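Local atomic coordinates of pectinesterase (Sitophilus oryzae, PDB entry 4PMH), a protein that catalyses the hydrolysis of methyl esters in pectin, releasing methanol, and probably helps the rice weevil digest plant cell walls. Residues 202-207 / 265-270; 227-232 / 290-295. All blocks are in the same frame, centred on the assembly; numbering follows the deposited sequence.

Contact 1 of 2, residues 202-207 / 265-270; sequences LYAGSG and YGYFVY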
loop_
_atom_site.group_PDB
_atom_site.type_symbol
_atom_site.label_atom_id
_atom_site.label_comp_id
_atom_site.label_asym_id
_atom_site.label_seq_id
_atom_site.Cartn_x
_atom_site.Cartn_y
_atom_site.Cartn_z
ATOM N N LEU A 202 4.201 0.302 1.191
ATOM C CA LEU A 202 2.837 -0.190 1.379
ATOM C C LEU A 202 2.552 -1.280 0.363
ATOM O O LEU A 202 2.545 -1.029 -0.838
ATOM C CB LEU A 202 1.797 0.935 1.256
ATOM C CG LEU A 202 0.342 0.496 1.098
ATOM C CD1 LEU A 202 -0.067 -0.440 2.220
ATOM C CD2 LEU A 202 -0.609 1.693 1.050
ATOM N N TYR A 203 2.349 -2.498 0.861
ATOM C CA TYR A 203 1.966 -3.644 0.050
ATOM C C TYR A 203 0.440 -3.700 0.103
ATOM O O TYR A 203 -0.137 -4.356 0.960
ATOM C CB TYR A 203 2.580 -4.925 0.615
ATOM C CG TYR A 203 2.609 -6.153 -0.298
ATOM C CD1 TYR A 203 1.942 -6.186 -1.515
ATOM C CD2 TYR A 203 3.302 -7.310 0.092
ATOM C CE1 TYR A 203 1.984 -7.315 -2.326
ATOM C CE2 TYR A 203 3.333 -8.446 -0.714
ATOM C CZ TYR A 203 2.674 -8.438 -1.916
ATOM O OH TYR A 203 2.696 -9.545 -2.728
ATOM N N ALA A 204 -0.204 -3.014 -0.834
ATOM C CA ALA A 204 -1.664 -2.844 -0.794
ATOM C C ALA A 204 -2.357 -3.931 -1.623
ATOM O O ALA A 204 -2.562 -3.785 -2.841
ATOM C CB ALA A 204 -2.040 -1.464 -1.302
ATOM N N GLY A 205 -2.738 -5.019 -0.960
ATOM C CA GLY A 205 -3.421 -6.135 -1.635
ATOM C C GLY A 205 -2.402 -7.149 -2.092
ATOM O O GLY A 205 -1.879 -7.084 -3.196
ATOM N N SER A 206 -2.079 -8.059 -1.191
ATOM C CA SER A 206 -1.063 -9.066 -1.414
ATOM C C SER A 206 -1.708 -10.433 -1.701
ATOM O O SER A 206 -1.004 -11.384 -1.987
ATOM C CB SER A 206 -0.154 -9.166 -0.175
ATOM O OG SER A 206 -0.885 -9.498 1.034
ATOM N N GLY A 207 -3.031 -10.526 -1.590
ATOM C CA GLY A 207 -3.723 -11.814 -1.673
ATOM C C GLY A 207 -4.293 -12.126 -3.040
ATOM O O GLY A 207 -4.130 -11.345 -3.985
ATOM N N TYR A 265 -10.865 -3.055 -11.311
ATOM C CA TYR A 265 -10.557 -2.069 -10.289
ATOM C C TYR A 265 -9.262 -2.386 -9.554
ATOM O O TYR A 265 -9.237 -3.243 -8.669
ATOM C CB TYR A 265 -11.728 -1.979 -9.297
ATOM C CG TYR A 265 -13.022 -1.632 -10.006
ATOM C CD1 TYR A 265 -13.197 -0.385 -10.557
ATOM C CD2 TYR A 265 -14.025 -2.575 -10.178
ATOM C CE1 TYR A 265 -14.368 -0.054 -11.236
ATOM C CE2 TYR A 265 -15.192 -2.259 -10.856
ATOM C CZ TYR A 265 -15.355 -1.002 -11.384
ATOM O OH TYR A 265 -16.504 -0.674 -12.069
ATOM N N GLY A 266 -8.201 -1.662 -9.913
ATOM C CA GLY A 266 -6.941 -1.720 -9.183
ATOM C C GLY A 266 -6.888 -0.585 -8.187
ATOM O O GLY A 266 -7.652 -0.559 -7.219
ATOM N N TYR A 267 -6.009 0.376 -8.437
ATOM C CA TYR A 267 -5.790 1.484 -7.508
ATOM C C TYR A 267 -6.548 2.742 -7.976
ATOM O O TYR A 267 -6.532 3.086 -9.144
ATOM C CB TYR A 267 -4.288 1.745 -7.363
ATOM C CG TYR A 267 -3.488 0.676 -6.644
ATOM C CD1 TYR A 267 -4.098 -0.295 -5.849
ATOM C CD2 TYR A 267 -2.082 0.662 -6.727
ATOM C CE1 TYR A 267 -3.346 -1.243 -5.153
ATOM C CE2 TYR A 267 -1.336 -0.273 -6.039
ATOM C CZ TYR A 267 -1.973 -1.236 -5.267
ATOM O OH TYR A 267 -1.226 -2.149 -4.577
ATOM N N PHE A 268 -7.248 3.389 -7.051
ATOM C CA PHE A 268 -7.964 4.633 -7.311
ATOM C C PHE A 268 -7.484 5.700 -6.336
ATOM O O PHE A 268 -7.673 5.580 -5.103
ATOM C CB PHE A 268 -9.462 4.408 -7.141
ATOM C CG PHE A 268 -10.310 5.573 -7.545
ATOM C CD1 PHE A 268 -10.257 6.102 -8.815
ATOM C CD2 PHE A 268 -11.199 6.108 -6.650
ATOM C CE1 PHE A 268 -11.069 7.168 -9.178
ATOM C CE2 PHE A 268 -12.027 7.161 -7.001
ATOM C CZ PHE A 268 -11.961 7.694 -8.257
ATOM N N VAL A 269 -6.826 6.713 -6.889
ATOM C CA VAL A 269 -6.320 7.850 -6.131
ATOM C C VAL A 269 -7.209 9.060 -6.444
ATOM O O VAL A 269 -7.266 9.504 -7.598
ATOM C CB VAL A 269 -4.864 8.130 -6.511
ATOM C CG1 VAL A 269 -4.374 9.376 -5.815
ATOM C CG2 VAL A 269 -3.971 6.927 -6.184
ATOM N N TYR A 270 -7.900 9.574 -5.420
ATOM C CA TYR A 270 -8.953 10.582 -5.574
ATOM C C TYR A 270 -8.854 11.691 -4.510
ATOM O O TYR A 270 -8.709 11.405 -3.331
ATOM C CB TYR A 270 -10.292 9.885 -5.449
ATOM C CG TYR A 270 -11.526 10.748 -5.529
ATOM C CD1 TYR A 270 -11.814 11.473 -6.669
ATOM C CD2 TYR A 270 -12.458 10.751 -4.498
ATOM C CE1 TYR A 270 -12.967 12.233 -6.766
ATOM C CE2 TYR A 270 -13.621 11.509 -4.588
ATOM C CZ TYR A 270 -13.865 12.250 -5.725
ATOM O OH TYR A 270 -15.005 13.018 -5.816
#

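Contact 2 of 2, residues 227-232 / 290-295; sequences FVFGGG and RAWDSG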
loop_
_atom_site.group_PDB
_atom_site.type_symbol
_atom_site.label_atom_id
_atom_site.label_comp_id
_atom_site.label_asym_id
_atom_site.label_seq_id
_atom_site.Cartn_x
_atom_site.Cartn_y
_atom_site.Cartn_z
ATOM N N PHE A 227 6.561 2.395 -3.744
ATOM C CA PHE A 227 6.140 2.469 -2.333
ATOM C C PHE A 227 4.652 2.292 -2.083
ATOM O O PHE A 227 4.192 2.251 -0.919
ATOM C CB PHE A 227 6.769 3.667 -1.589
ATOM C CG PHE A 227 6.284 5.033 -1.989
ATOM C CD1 PHE A 227 6.981 5.793 -2.936
ATOM C CD2 PHE A 227 5.203 5.619 -1.331
ATOM C CE1 PHE A 227 6.573 7.091 -3.238
ATOM C CE2 PHE A 227 4.802 6.897 -1.639
ATOM C CZ PHE A 227 5.499 7.648 -2.575
ATOM N N VAL A 228 3.894 2.134 -3.163
ATOM C CA VAL A 228 2.524 1.621 -3.076
ATOM C C VAL A 228 2.423 0.589 -4.187
ATOM O O VAL A 228 2.382 0.951 -5.374
ATOM C CB VAL A 228 1.437 2.709 -3.255
ATOM C CG1 VAL A 228 0.034 2.102 -3.168
ATOM C CG2 VAL A 228 1.607 3.805 -2.221
ATOM N N PHE A 229 2.391 -0.689 -3.804
ATOM C CA PHE A 229 2.523 -1.772 -4.748
ATOM C C PHE A 229 1.648 -2.962 -4.373
ATOM O O PHE A 229 1.282 -3.148 -3.203
ATOM C CB PHE A 229 4.006 -2.183 -4.853
ATOM C CG PHE A 229 4.485 -3.080 -3.727
ATOM C CD1 PHE A 229 4.787 -2.553 -2.479
ATOM C CD2 PHE A 229 4.659 -4.448 -3.929
ATOM C CE1 PHE A 229 5.221 -3.369 -1.441
ATOM C CE2 PHE A 229 5.114 -5.274 -2.895
ATOM C CZ PHE A 229 5.389 -4.723 -1.647
ATOM N N GLY A 230 1.277 -3.739 -5.386
ATOM C CA GLY A 230 0.405 -4.896 -5.192
ATOM C C GLY A 230 -0.842 -4.908 -6.035
ATOM O O GLY A 230 -1.000 -4.108 -6.977
ATOM N N GLY A 231 -1.763 -5.808 -5.680
ATOM C CA GLY A 231 -2.857 -6.172 -6.559
ATOM C C GLY A 231 -4.276 -5.983 -6.056
ATOM O O GLY A 231 -5.206 -6.499 -6.662
ATOM N N GLY A 232 -4.461 -5.243 -4.977
ATOM C CA GLY A 232 -5.785 -5.083 -4.401
ATOM C C GLY A 232 -6.617 -4.082 -5.179
ATOM O O GLY A 232 -6.110 -3.381 -6.070
ATOM N N ARG A 290 4.851 2.477 -12.456
ATOM C CA ARG A 290 5.251 1.441 -13.388
ATOM C C ARG A 290 4.514 0.149 -13.040
ATOM O O ARG A 290 4.104 -0.063 -11.905
ATOM C CB ARG A 290 6.757 1.199 -13.340
ATOM C CG ARG A 290 7.282 0.560 -12.063
ATOM C CD ARG A 290 8.804 0.474 -12.124
ATOM N NE ARG A 290 9.384 -0.038 -10.895
ATOM C CZ ARG A 290 10.600 -0.575 -10.794
ATOM N NH1 ARG A 290 11.416 -0.643 -11.839
ATOM N NH2 ARG A 290 11.016 -1.041 -9.630
ATOM N N ALA A 291 4.371 -0.715 -14.022
ATOM C CA ALA A 291 3.688 -1.971 -13.809
ATOM C C ALA A 291 4.615 -2.905 -13.048
ATOM O O ALA A 291 5.808 -3.032 -13.395
ATOM C CB ALA A 291 3.293 -2.578 -15.140
ATOM N N TRP A 292 4.075 -3.494 -11.976
ATOM C CA TRP A 292 4.729 -4.632 -11.322
ATOM C C TRP A 292 4.213 -5.859 -12.038
ATOM O O TRP A 292 3.076 -6.288 -11.849
ATOM C CB TRP A 292 4.474 -4.696 -9.817
ATOM C CG TRP A 292 5.106 -5.926 -9.152
ATOM C CD1 TRP A 292 6.202 -6.640 -9.591
ATOM C CD2 TRP A 292 4.677 -6.551 -7.942
ATOM N NE1 TRP A 292 6.472 -7.689 -8.716
ATOM C CE2 TRP A 292 5.550 -7.644 -7.695
ATOM C CE3 TRP A 292 3.645 -6.289 -7.029
ATOM C CZ2 TRP A 292 5.400 -8.477 -6.588
ATOM C CZ3 TRP A 292 3.492 -7.121 -5.943
ATOM C CH2 TRP A 292 4.367 -8.196 -5.722
ATOM N N ASP A 293 5.068 -6.383 -12.907
ATOM C CA ASP A 293 4.747 -7.499 -13.769
ATOM C C ASP A 293 5.160 -8.763 -12.999
ATOM O O ASP A 293 6.106 -9.476 -13.408
ATOM C CB ASP A 293 5.520 -7.372 -15.116
ATOM C CG ASP A 293 4.765 -6.548 -16.172
ATOM O OD1 ASP A 293 3.634 -6.049 -15.891
ATOM O OD2 ASP A 293 5.305 -6.439 -17.301
ATOM N N SER A 294 4.485 -9.017 -11.876
ATOM C CA SER A 294 4.848 -10.158 -10.998
ATOM C C SER A 294 4.795 -11.492 -11.733
ATOM O O SER A 294 3.835 -11.790 -12.449
ATOM C CB SER A 294 3.985 -10.244 -9.729
ATOM O OG SER A 294 2.639 -9.912 -9.980
ATOM N N GLY A 295 5.861 -12.266 -11.567
ATOM C CA GLY A 295 5.991 -13.580 -12.189
ATOM C C GLY A 295 6.305 -13.569 -13.668
ATOM O O GLY A 295 6.292 -14.619 -14.299
#

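Contact 1 of 2, residues 202-207 / 265-270
Tyr267 reaches the backbone of Ala204 with the far end of its phenol, and this pair makes up nearly all of the contact. The hydroxyl OH of Tyr267 donates a hydrogen bond of 2.7 Å to the carbonyl O of Ala204. The approach is bent, at 128° to the C=O, and tilted 18° from the carbonyl plane, while the acceptor lies at the edge of the phenol near its plane. CG of Tyr267 stands anti to its own carbonyl carbon (chi1 -69°), a rotation that sends the ring across to the other strand. The methyl CB of Ala204 packs beside the same end, 3.4 Å from Tyr267 OH and 4.0 Å from Tyr267 CZ. A phenylalanine in place of Tyr267 would probably leave the buried carbonyl of Ala204 without this donor and its methyl without the hydroxyl packed against it. Beyond this tight point the segments diverge: Tyr203 turns away, with Ser206 CB above one face of its ring, towards the rim, and Ser206 and Gly207 are partly exposed. Strands 202-204 and 267-270 belong to different parallel sheets of the right-handed beta-helix, and Tyr267 projects between them, flanked by Ala234 of strand 233-237 and Leu312 of strand 311-315.

Contact 2 of 2, residues 227-232 / 290-295
Phe229 holds CG between its backbone N and carbonyl carbon (chi1 80°), whereas Trp292 swings CG anti to its N (chi1 177°), and these two rotations bring the phenyl ring and the indole together. Trp292 comes to the edge of the phenyl ring, near its plane, with Phe229 CD2 3.5 Å from Trp292 CZ3. The planes are inclined at 59° and the centroids of the phenyl and the six-membered indole ring are 5.4 Å apart, an oblique meeting of rings. Just along the strand, the backbone of Gly230 borders the indole edge, with Gly230 N 3.8 Å from Trp292 CE3 and Gly230 CA 3.9 Å from Trp292 CZ3. Gly230 adopts a conformation in which a side chain would collide with the carbonyl O of Phe229, so glycine suits the position and its bare backbone can come up to the indole. One face of the indole is partly covered by Ser294 CB from its own loop.

The site lies at the predicted catalytic centre: Trp292 and Arg290 probably bind substrate, as in related pectinesterases, and Arg290 forms a salt bridge with Asp226, the likely nucleophile. The Phe229 side chain lies close to Asp226 and touches Asp200, the likely proton donor; its ring stacks on Tyr203. Between the segments themselves the chemistry is purely van der Waals, so packing against Phe229 and Gly230 probably helps to position the indole, together with Tyr203, Asp258 and Thr333.

Overall arrangement
From the N terminus the segments come in the order 202-207, 227-232, 265-270 and 290-295, so contacts 1 and 2 alternate along the chain and cross instead of nesting. Each closes a loop with 57 residues between its segments, rich in strands. Contact 1 joins two sheets through the interior of the beta-helix, while contact 2 ties strand 229-230 to the loop that follows strand 286-290, at the probable substrate-binding surface. Their centres are about 9 Å apart. Segments 202-207 and 227-232 run side by side, with probable backbone hydrogen bonds from Ala204 N to Phe229 O and from Gly231 N to Gly205 O, linking the interior contact to the probable active-site face.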